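Local coordinates for protein putative O-acetylhomoserine (Thiol)-lyase (Campylobacter jejuni, PDB 4OC9) that probably uses pyridoxal 5'-phosphate to replace the acetoxy group of O-acetylhomoserine with sulfide or a thiol, giving homocysteine or a thioether such as methionine, at residues K6-Y15 with V64-G74; A162-I170 with L190-D198. All blocks are in the same frame, centred on the assembly; numbering follows the deposited sequence.

Contact 1 of 2, residues K6-Y15 with V64-G74; sequences KETLALHGAY and VLGQRLANVEG
Arg68 reaches from helix 60-73 into the turn formed by Leu9 to Ala14, and its side chain shows how one arginine can organise an irregular backbone. CB and CG pass beside Leu9 O, with CG also near Gly13 O. From CG to NE the chain is extended, which carries the guanidinium along the turn. NE donates an almost straight bond to Gly13 O (2.9 Å, 167°) with the acceptor in the guanidinium plane; NH2 adds a weak one to the same oxygen. Leu11 C lies over the centre of one guanidinium face, and Val64 CG1 covers the opposite face near its rim, 3.6 Å above the plane. NH1 reaches Ala10 O through a water.

Apolar contacts flank the arginine along the helix. Ala14 CB rests on Gln67 CB at 3.5 Å, while Val72 CG1 meets Ala10 CB and Leu9 CB. Polar links lie among them: a second water joins Leu9 O and His12 O to Asn71 ND2, and at the far end Lys6 NZ approaches Val72 O near the helix C-terminus, where Gly74, with positive phi, closes a Schellman motif. In the second subunit, His12 bonds to Glu409, and Thr8 to Asn410 and Asp413. Most of helix 60-73 is thus covered by the N-terminal segment, which also joins a subunit interface of this PLP-dependent enzyme.

Contact 2 of 2, residues A162-I170 with L190-D198; sequences ADIEKINQI and LQPFKHGVD
Ile164, His195 and Asn168 carry most of the surface buried where the first turns of helix 164-174 meet the loop 190-198, and each makes a different kind of contact. Ile164 is the apolar centre. Its two branches divide the work: CG2, anti to the backbone N, lies 3.7 Å from His195 CB and 3.8 Å from Val197 CG2, whereas the longer arm, extended through CG1, carries CD1 to Leu190 CD2 at 4.2 Å and, more loosely, toward Pro192 CA. The isoleucine thus touches residues from Leu190 to Val197. Phe151 of strand 146-152 and Tyr333 of helix 327-333 also pack against it.

His195 crosses Ile164 at about a right angle and offers its CB, rather than its ring, to the isoleucine. The imidazole extends beside Glu165, whose OE2 is 4.2 Å from His195 ND1, with carboxylate and ring planes 38° apart; any attraction at this separation would be modest and would depend on the charge of the histidine. Tyr333 meets the same imidazole edge-to-face, so helix 327-333 contributes to both the apolar and the aromatic part of the contact.

One turn further along the helix, Asn168 lies against the backbone of the loop, its CB 3.5 Å from His195 O. Gly196, lacking a side chain, puts its bare CA against the same residue, 3.7 Å from Asn168 CG. Gly196 O accepts a hydrogen bond from Lys172 NZ, from the same helix. The contact belongs to the large domain of the fold type I (aspartate aminotransferase-like) PLP enzymes, the class of this family: the helix before strand 177-181 packs on the connection that follows it and leads to the parallel neighbour 199-203.

In the fold
Contact 1 closes before contact 2 opens along the chain, and their centres lie about 21 Å apart. Both border the seven-stranded mixed sheet: helix 60-73 leads into edge strand 77-81 and packs on strand 217-221, whereas helix 164-174 packs on strand 146-152 and loop 190-198 on strand 177-181 before running into 199-203. The two contacts meet directly where Glu73 packs on Pro192 and Phe193, and Lys6 on Gln191. Glu73 also hydrogen-bonds Asn182 and His202, the latter four residues before Lys206, the lysine that carries the pyridoxal phosphate. Contact 1 ties the N-terminal segment and the subunit interface to the sheet; contact 2 is internal packing beside it.

Contact 1 of 2, residues K6-Y15 with V64-G74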
loop_
_atom_site.group_PDB
_atom_site.type_symbol
_atom_site.label_atom_id
_atom_site.label_comp_id
_atom_site.label_asym_id
_atom_site.label_seq_id
_atom_site.Cartn_x
_atom_site.Cartn_y
_atom_site.Cartn_z
ATOM N N LYS D 6 -22.491 9.698 -15.807
ATOM C CA LYS D 6 -21.785 9.601 -14.522
ATOM C C LYS D 6 -20.989 8.323 -14.335
ATOM O O LYS D 6 -19.878 8.366 -13.821
ATOM C CB LYS D 6 -22.759 9.748 -13.334
ATOM C CG LYS D 6 -23.355 11.130 -13.159
ATOM C CD LYS D 6 -24.373 11.181 -12.026
ATOM C CE LYS D 6 -24.963 12.577 -11.886
ATOM N NZ LYS D 6 -24.029 13.702 -11.623
ATOM N N GLU D 7 -21.571 7.206 -14.712
ATOM C CA GLU D 7 -20.894 5.948 -14.548
ATOM C C GLU D 7 -19.585 5.976 -15.306
ATOM O O GLU D 7 -18.586 5.464 -14.834
ATOM C CB GLU D 7 -21.698 4.743 -15.088
ATOM C CG GLU D 7 -23.091 4.461 -14.531
ATOM C CD GLU D 7 -24.208 5.365 -15.062
ATOM O OE1 GLU D 7 -25.377 5.008 -14.795
ATOM O OE2 GLU D 7 -23.950 6.381 -15.755
ATOM N N THR D 8 -19.621 6.585 -16.484
ATOM C CA THR D 8 -18.463 6.656 -17.342
ATOM C C THR D 8 -17.402 7.586 -16.792
ATOM O O THR D 8 -16.194 7.280 -16.865
ATOM C CB THR D 8 -18.857 7.059 -18.771
ATOM O OG1 THR D 8 -19.799 6.121 -19.318
ATOM C CG2 THR D 8 -17.619 7.111 -19.672
ATOM N N LEU D 9 -17.857 8.706 -16.235
ATOM C CA LEU D 9 -16.957 9.708 -15.642
ATOM C C LEU D 9 -16.231 9.207 -14.388
ATOM O O LEU D 9 -15.194 9.738 -14.020
ATOM C CB LEU D 9 -17.709 10.974 -15.293
ATOM C CG LEU D 9 -18.359 11.726 -16.446
ATOM C CD1 LEU D 9 -19.254 12.860 -15.929
ATOM C CD2 LEU D 9 -17.286 12.243 -17.373
ATOM N N ALA D 10 -16.780 8.197 -13.728
ATOM C CA ALA D 10 -16.130 7.641 -12.543
ATOM C C ALA D 10 -14.977 6.716 -12.957
ATOM O O ALA D 10 -14.169 6.302 -12.120
ATOM C CB ALA D 10 -17.120 6.855 -11.706
ATOM N N LEU D 11 -14.918 6.399 -14.245
ATOM C CA LEU D 11 -13.909 5.484 -14.836
ATOM C C LEU D 11 -12.880 6.095 -15.791
ATOM O O LEU D 11 -11.783 5.550 -15.967
ATOM C CB LEU D 11 -14.693 4.411 -15.597
ATOM C CG LEU D 11 -15.492 3.433 -14.736
ATOM C CD1 LEU D 11 -16.579 2.729 -15.478
ATOM C CD2 LEU D 11 -14.531 2.429 -14.099
ATOM N N HIS D 12 -13.264 7.198 -16.423
ATOM C CA HIS D 12 -12.440 7.914 -17.381
ATOM C C HIS D 12 -12.456 9.392 -17.096
ATOM O O HIS D 12 -13.503 9.958 -16.792
ATOM C CB HIS D 12 -13.026 7.737 -18.774
ATOM C CG HIS D 12 -13.083 6.322 -19.235
ATOM N ND1 HIS D 12 -12.058 5.730 -19.929
ATOM C CD2 HIS D 12 -14.031 5.374 -19.083
ATOM C CE1 HIS D 12 -12.383 4.488 -20.218
ATOM N NE2 HIS D 12 -13.574 4.242 -19.714
ATOM N N GLY D 13 -11.302 10.031 -17.224
ATOM C CA GLY D 13 -11.203 11.473 -16.973
ATOM C C GLY D 13 -10.142 11.871 -15.942
ATOM O O GLY D 13 -9.709 11.060 -15.113
ATOM N N ALA D 14 -9.693 13.126 -16.041
ATOM C CA ALA D 14 -8.695 13.687 -15.150
ATOM C C ALA D 14 -7.402 12.876 -15.025
ATOM O O ALA D 14 -6.689 13.050 -14.057
ATOM C CB ALA D 14 -9.305 13.900 -13.778
ATOM N N TYR D 15 -7.098 12.025 -16.000
ATOM C CA TYR D 15 -5.887 11.204 -16.012
ATOM C C TYR D 15 -5.548 10.859 -17.485
ATOM O O TYR D 15 -6.344 10.171 -18.091
ATOM C CB TYR D 15 -6.055 9.934 -15.163
ATOM C CG TYR D 15 -4.901 8.946 -15.302
ATOM C CD1 TYR D 15 -3.645 9.224 -14.761
ATOM C CD2 TYR D 15 -5.092 7.692 -15.895
ATOM C CE1 TYR D 15 -2.596 8.326 -14.890
ATOM C CE2 TYR D 15 -4.055 6.781 -16.014
ATOM C CZ TYR D 15 -2.817 7.088 -15.505
ATOM O OH TYR D 15 -1.783 6.188 -15.632
ATOM N N VAL D 64 -6.454 13.264 -9.293
ATOM C CA VAL D 64 -7.346 12.541 -10.196
ATOM C C VAL D 64 -8.679 12.301 -9.461
ATOM O O VAL D 64 -9.759 12.525 -10.009
ATOM C CB VAL D 64 -6.788 11.204 -10.647
ATOM C CG1 VAL D 64 -7.813 10.478 -11.508
ATOM C CG2 VAL D 64 -5.487 11.389 -11.410
ATOM N N LEU D 65 -8.579 11.900 -8.192
ATOM C CA LEU D 65 -9.743 11.643 -7.348
ATOM C C LEU D 65 -10.604 12.892 -7.215
ATOM O O LEU D 65 -11.821 12.858 -7.375
ATOM C CB LEU D 65 -9.302 11.183 -5.960
ATOM C CG LEU D 65 -10.394 10.882 -4.931
ATOM C CD1 LEU D 65 -11.412 9.829 -5.402
ATOM C CD2 LEU D 65 -9.764 10.443 -3.633
ATOM N N GLY D 66 -9.952 13.997 -6.906
ATOM C CA GLY D 66 -10.662 15.275 -6.721
ATOM C C GLY D 66 -11.450 15.690 -7.940
ATOM O O GLY D 66 -12.655 16.009 -7.842
ATOM N N GLN D 67 -10.801 15.650 -9.097
ATOM C CA GLN D 67 -11.452 16.068 -10.321
ATOM C C GLN D 67 -12.579 15.107 -10.726
ATOM O O GLN D 67 -13.643 15.544 -11.167
ATOM C CB GLN D 67 -10.422 16.265 -11.439
ATOM C CG GLN D 67 -11.011 16.977 -12.643
ATOM C CD GLN D 67 -11.457 18.386 -12.292
ATOM O OE1 GLN D 67 -10.671 19.208 -11.771
ATOM N NE2 GLN D 67 -12.702 18.694 -12.613
ATOM N N ARG D 68 -12.355 13.820 -10.587
ATOM C CA ARG D 68 -13.410 12.878 -10.922
ATOM C C ARG D 68 -14.599 13.055 -9.998
ATOM O O ARG D 68 -15.739 12.969 -10.453
ATOM C CB ARG D 68 -12.968 11.418 -10.920
ATOM C CG ARG D 68 -12.046 11.050 -12.072
ATOM C CD ARG D 68 -11.759 9.566 -12.069
ATOM N NE ARG D 68 -10.810 9.219 -13.123
ATOM C CZ ARG D 68 -10.265 8.025 -13.271
ATOM N NH1 ARG D 68 -10.524 7.064 -12.410
ATOM N NH2 ARG D 68 -9.404 7.804 -14.248
ATOM N N LEU D 69 -14.356 13.227 -8.707
ATOM C CA LEU D 69 -15.479 13.435 -7.779
ATOM C C LEU D 69 -16.259 14.681 -8.199
ATOM O O LEU D 69 -17.495 14.700 -8.117
ATOM C CB LEU D 69 -15.023 13.568 -6.334
ATOM C CG LEU D 69 -14.585 12.309 -5.597
ATOM C CD1 LEU D 69 -13.805 12.654 -4.350
ATOM C CD2 LEU D 69 -15.805 11.480 -5.276
ATOM N N ALA D 70 -15.540 15.707 -8.648
ATOM C CA ALA D 70 -16.190 16.925 -9.110
ATOM C C ALA D 70 -17.000 16.639 -10.385
ATOM O O ALA D 70 -18.096 17.151 -10.560
ATOM C CB ALA D 70 -15.169 18.024 -9.387
ATOM N N ASN D 71 -16.427 15.863 -11.269
ATOM C CA ASN D 71 -17.086 15.505 -12.518
ATOM C C ASN D 71 -18.357 14.717 -12.292
ATOM O O ASN D 71 -19.367 15.023 -12.906
ATOM C CB ASN D 71 -16.144 14.724 -13.445
ATOM C CG ASN D 71 -14.987 15.567 -13.911
ATOM O OD1 ASN D 71 -14.930 16.745 -13.626
ATOM N ND2 ASN D 71 -14.038 14.958 -14.595
ATOM N N VAL D 72 -18.327 13.732 -11.402
ATOM C CA VAL D 72 -19.551 12.952 -11.155
ATOM C C VAL D 72 -20.627 13.805 -10.496
ATOM O O VAL D 72 -21.785 13.565 -10.715
ATOM C CB VAL D 72 -19.346 11.612 -10.397
ATOM C CG1 VAL D 72 -18.412 10.737 -11.200
ATOM C CG2 VAL D 72 -18.786 11.818 -9.006
ATOM N N GLU D 73 -20.247 14.777 -9.672
ATOM C CA GLU D 73 -21.235 15.659 -9.016
ATOM C C GLU D 73 -21.726 16.779 -9.938
ATOM O O GLU D 73 -22.743 17.400 -9.651
ATOM C CB GLU D 73 -20.683 16.288 -7.737
ATOM C CG GLU D 73 -20.597 15.408 -6.497
ATOM C CD GLU D 73 -21.947 15.102 -5.850
ATOM O OE1 GLU D 73 -21.944 14.555 -4.716
ATOM O OE2 GLU D 73 -23.010 15.412 -6.431
ATOM N N GLY D 74 -21.041 17.011 -11.052
ATOM C CA GLY D 74 -21.418 18.077 -11.973
ATOM C C GLY D 74 -20.859 19.416 -11.457
ATOM O O GLY D 74 -21.357 20.483 -11.786
HETATM O O HOH W 1 -14.369 11.906 -15.000
HETATM O O HOH W 2 -12.299 6.807 -10.081
HETATM O O HOH W 3 -8.748 8.191 -17.276
#

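Contact 2 of 2, residues A162-I170 with L190-D198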
loop_
_atom_site.group_PDB
_atom_site.type_symbol
_atom_site.label_atom_id
_atom_site.label_comp_id
_atom_site.label_asym_id
_atom_site.label_seq_id
_atom_site.Cartn_x
_atom_site.Cartn_y
_atom_site.Cartn_z
ATOM N N ALA D 162 -33.644 16.612 3.154
ATOM C CA ALA D 162 -33.747 18.067 3.130
ATOM C C ALA D 162 -34.393 18.560 1.842
ATOM O O ALA D 162 -34.096 18.043 0.754
ATOM C CB ALA D 162 -32.355 18.675 3.267
ATOM N N ASP D 163 -35.253 19.564 1.952
ATOM C CA ASP D 163 -35.903 20.137 0.791
ATOM C C ASP D 163 -34.880 21.171 0.313
ATOM O O ASP D 163 -34.935 22.361 0.629
ATOM C CB ASP D 163 -37.257 20.750 1.138
ATOM C CG ASP D 163 -38.049 21.146 -0.093
ATOM O OD1 ASP D 163 -37.461 21.284 -1.195
ATOM O OD2 ASP D 163 -39.287 21.332 0.039
ATOM N N ILE D 164 -33.962 20.683 -0.499
ATOM C CA ILE D 164 -32.862 21.487 -1.019
ATOM C C ILE D 164 -33.259 22.796 -1.692
ATOM O O ILE D 164 -32.694 23.831 -1.347
ATOM C CB ILE D 164 -31.946 20.667 -1.929
ATOM C CG1 ILE D 164 -31.447 19.421 -1.190
ATOM C CG2 ILE D 164 -30.768 21.521 -2.361
ATOM C CD1 ILE D 164 -30.620 18.474 -2.042
ATOM N N GLU D 165 -34.203 22.756 -2.630
ATOM C CA GLU D 165 -34.653 23.985 -3.323
ATOM C C GLU D 165 -35.032 25.142 -2.376
ATOM O O GLU D 165 -34.729 26.293 -2.669
ATOM C CB GLU D 165 -35.846 23.736 -4.229
ATOM C CG GLU D 165 -35.570 22.835 -5.408
ATOM C CD GLU D 165 -36.798 22.653 -6.270
ATOM O OE1 GLU D 165 -37.835 23.318 -5.980
ATOM O OE2 GLU D 165 -36.729 21.853 -7.226
ATOM N N LYS D 166 -35.694 24.811 -1.269
ATOM C CA LYS D 166 -36.105 25.811 -0.290
ATOM C C LYS D 166 -34.954 26.329 0.503
ATOM O O LYS D 166 -34.963 27.488 0.900
ATOM C CB LYS D 166 -37.188 25.266 0.617
ATOM C CG LYS D 166 -38.448 24.975 -0.154
ATOM C CD LYS D 166 -39.574 24.511 0.740
ATOM C CE LYS D 166 -40.812 24.253 -0.115
ATOM N NZ LYS D 166 -41.966 23.782 0.692
ATOM N N ILE D 167 -33.959 25.486 0.768
ATOM C CA ILE D 167 -32.790 25.936 1.498
ATOM C C ILE D 167 -32.025 26.889 0.580
ATOM O O ILE D 167 -31.539 27.942 0.997
ATOM C CB ILE D 167 -31.899 24.780 1.928
ATOM C CG1 ILE D 167 -32.613 23.967 2.994
ATOM C CG2 ILE D 167 -30.606 25.297 2.546
ATOM C CD1 ILE D 167 -31.865 22.729 3.470
ATOM N N ASN D 168 -31.934 26.505 -0.679
ATOM C CA ASN D 168 -31.260 27.281 -1.689
ATOM C C ASN D 168 -31.859 28.677 -1.823
ATOM O O ASN D 168 -31.128 29.663 -1.898
ATOM C CB ASN D 168 -31.410 26.634 -3.040
ATOM C CG ASN D 168 -30.616 27.347 -4.096
ATOM O OD1 ASN D 168 -29.439 27.661 -3.890
ATOM N ND2 ASN D 168 -31.231 27.582 -5.257
ATOM N N GLN D 169 -33.184 28.757 -1.884
ATOM C CA GLN D 169 -33.860 30.060 -1.987
ATOM C C GLN D 169 -33.400 31.009 -0.918
ATOM O O GLN D 169 -32.995 32.125 -1.196
ATOM C CB GLN D 169 -35.379 29.944 -1.868
ATOM C CG GLN D 169 -36.167 29.374 -3.039
ATOM C CD GLN D 169 -37.610 29.069 -2.641
ATOM O OE1 GLN D 169 -37.975 29.144 -1.468
ATOM N NE2 GLN D 169 -38.421 28.678 -3.620
ATOM N N ILE D 170 -33.496 30.552 0.313
ATOM C CA ILE D 170 -33.097 31.326 1.462
ATOM C C ILE D 170 -31.632 31.705 1.404
ATOM O O ILE D 170 -31.268 32.856 1.690
ATOM C CB ILE D 170 -33.360 30.538 2.764
ATOM C CG1 ILE D 170 -34.890 30.309 2.937
ATOM C CG2 ILE D 170 -32.814 31.299 3.959
ATOM C CD1 ILE D 170 -35.288 29.477 4.139
ATOM N N LEU D 190 -28.194 11.326 -5.956
ATOM C CA LEU D 190 -28.599 12.696 -5.804
ATOM C C LEU D 190 -27.487 13.669 -6.166
ATOM O O LEU D 190 -26.330 13.483 -5.770
ATOM C CB LEU D 190 -29.027 12.917 -4.351
ATOM C CG LEU D 190 -29.517 14.312 -4.004
ATOM C CD1 LEU D 190 -30.734 14.649 -4.844
ATOM C CD2 LEU D 190 -29.897 14.363 -2.555
ATOM N N GLN D 191 -27.845 14.742 -6.866
ATOM C CA GLN D 191 -26.868 15.741 -7.292
ATOM C C GLN D 191 -27.218 17.104 -6.714
ATOM O O GLN D 191 -27.861 17.902 -7.362
ATOM C CB GLN D 191 -26.852 15.840 -8.814
ATOM C CG GLN D 191 -26.654 14.541 -9.590
ATOM C CD GLN D 191 -27.903 13.625 -9.675
ATOM O OE1 GLN D 191 -29.063 14.080 -9.672
ATOM N NE2 GLN D 191 -27.647 12.320 -9.796
ATOM N N PRO D 192 -26.790 17.384 -5.487
ATOM C CA PRO D 192 -27.151 18.671 -4.894
ATOM C C PRO D 192 -26.847 19.890 -5.750
ATOM O O PRO D 192 -27.603 20.879 -5.686
ATOM C CB PRO D 192 -26.355 18.699 -3.601
ATOM C CG PRO D 192 -26.187 17.260 -3.248
ATOM C CD PRO D 192 -26.010 16.549 -4.558
ATOM N N PHE D 193 -25.792 19.867 -6.546
ATOM C CA PHE D 193 -25.509 21.037 -7.382
ATOM C C PHE D 193 -26.660 21.405 -8.313
ATOM O O PHE D 193 -26.857 22.586 -8.626
ATOM C CB PHE D 193 -24.211 20.953 -8.180
ATOM C CG PHE D 193 -22.994 20.849 -7.327
ATOM C CD1 PHE D 193 -22.806 21.734 -6.275
ATOM C CD2 PHE D 193 -21.950 20.023 -7.696
ATOM C CE1 PHE D 193 -21.669 21.695 -5.511
ATOM C CE2 PHE D 193 -20.779 20.011 -6.953
ATOM C CZ PHE D 193 -20.639 20.842 -5.858
ATOM N N LYS D 194 -27.391 20.410 -8.786
ATOM C CA LYS D 194 -28.531 20.661 -9.634
ATOM C C LYS D 194 -29.538 21.520 -8.953
ATOM O O LYS D 194 -30.290 22.218 -9.626
ATOM C CB LYS D 194 -29.236 19.387 -10.016
ATOM C CG LYS D 194 -28.687 18.699 -11.234
ATOM C CD LYS D 194 -29.340 17.342 -11.296
ATOM C CE LYS D 194 -29.038 16.684 -12.638
ATOM N NZ LYS D 194 -29.788 15.412 -12.782
ATOM N N HIS D 195 -29.549 21.512 -7.623
ATOM C CA HIS D 195 -30.507 22.312 -6.924
ATOM C C HIS D 195 -30.027 23.549 -6.236
ATOM O O HIS D 195 -30.628 24.009 -5.263
ATOM C CB HIS D 195 -31.270 21.418 -5.979
ATOM C CG HIS D 195 -31.813 20.218 -6.676
ATOM N ND1 HIS D 195 -32.891 20.283 -7.515
ATOM C CD2 HIS D 195 -31.403 18.935 -6.679
ATOM C CE1 HIS D 195 -33.130 19.082 -8.003
ATOM N NE2 HIS D 195 -32.253 18.245 -7.496
ATOM N N GLY D 196 -28.941 24.109 -6.758
ATOM C CA GLY D 196 -28.385 25.346 -6.211
ATOM C C GLY D 196 -27.357 25.290 -5.090
ATOM O O GLY D 196 -26.937 26.336 -4.592
ATOM N N VAL D 197 -26.948 24.092 -4.683
ATOM C CA VAL D 197 -25.946 24.001 -3.622
ATOM C C VAL D 197 -24.621 24.574 -4.144
ATOM O O VAL D 197 -24.287 24.426 -5.306
ATOM C CB VAL D 197 -25.788 22.568 -3.086
ATOM C CG1 VAL D 197 -24.543 22.416 -2.224
ATOM C CG2 VAL D 197 -27.033 22.161 -2.327
ATOM N N ASP D 198 -23.912 25.252 -3.256
ATOM C CA ASP D 198 -22.641 25.864 -3.563
ATOM C C ASP D 198 -21.460 24.939 -3.340
ATOM O O ASP D 198 -20.568 24.811 -4.198
ATOM C CB ASP D 198 -22.492 27.106 -2.665
ATOM C CG ASP D 198 -23.578 28.168 -2.939
ATOM O OD1 ASP D 198 -23.796 28.511 -4.135
ATOM O OD2 ASP D 198 -24.145 28.721 -1.955
#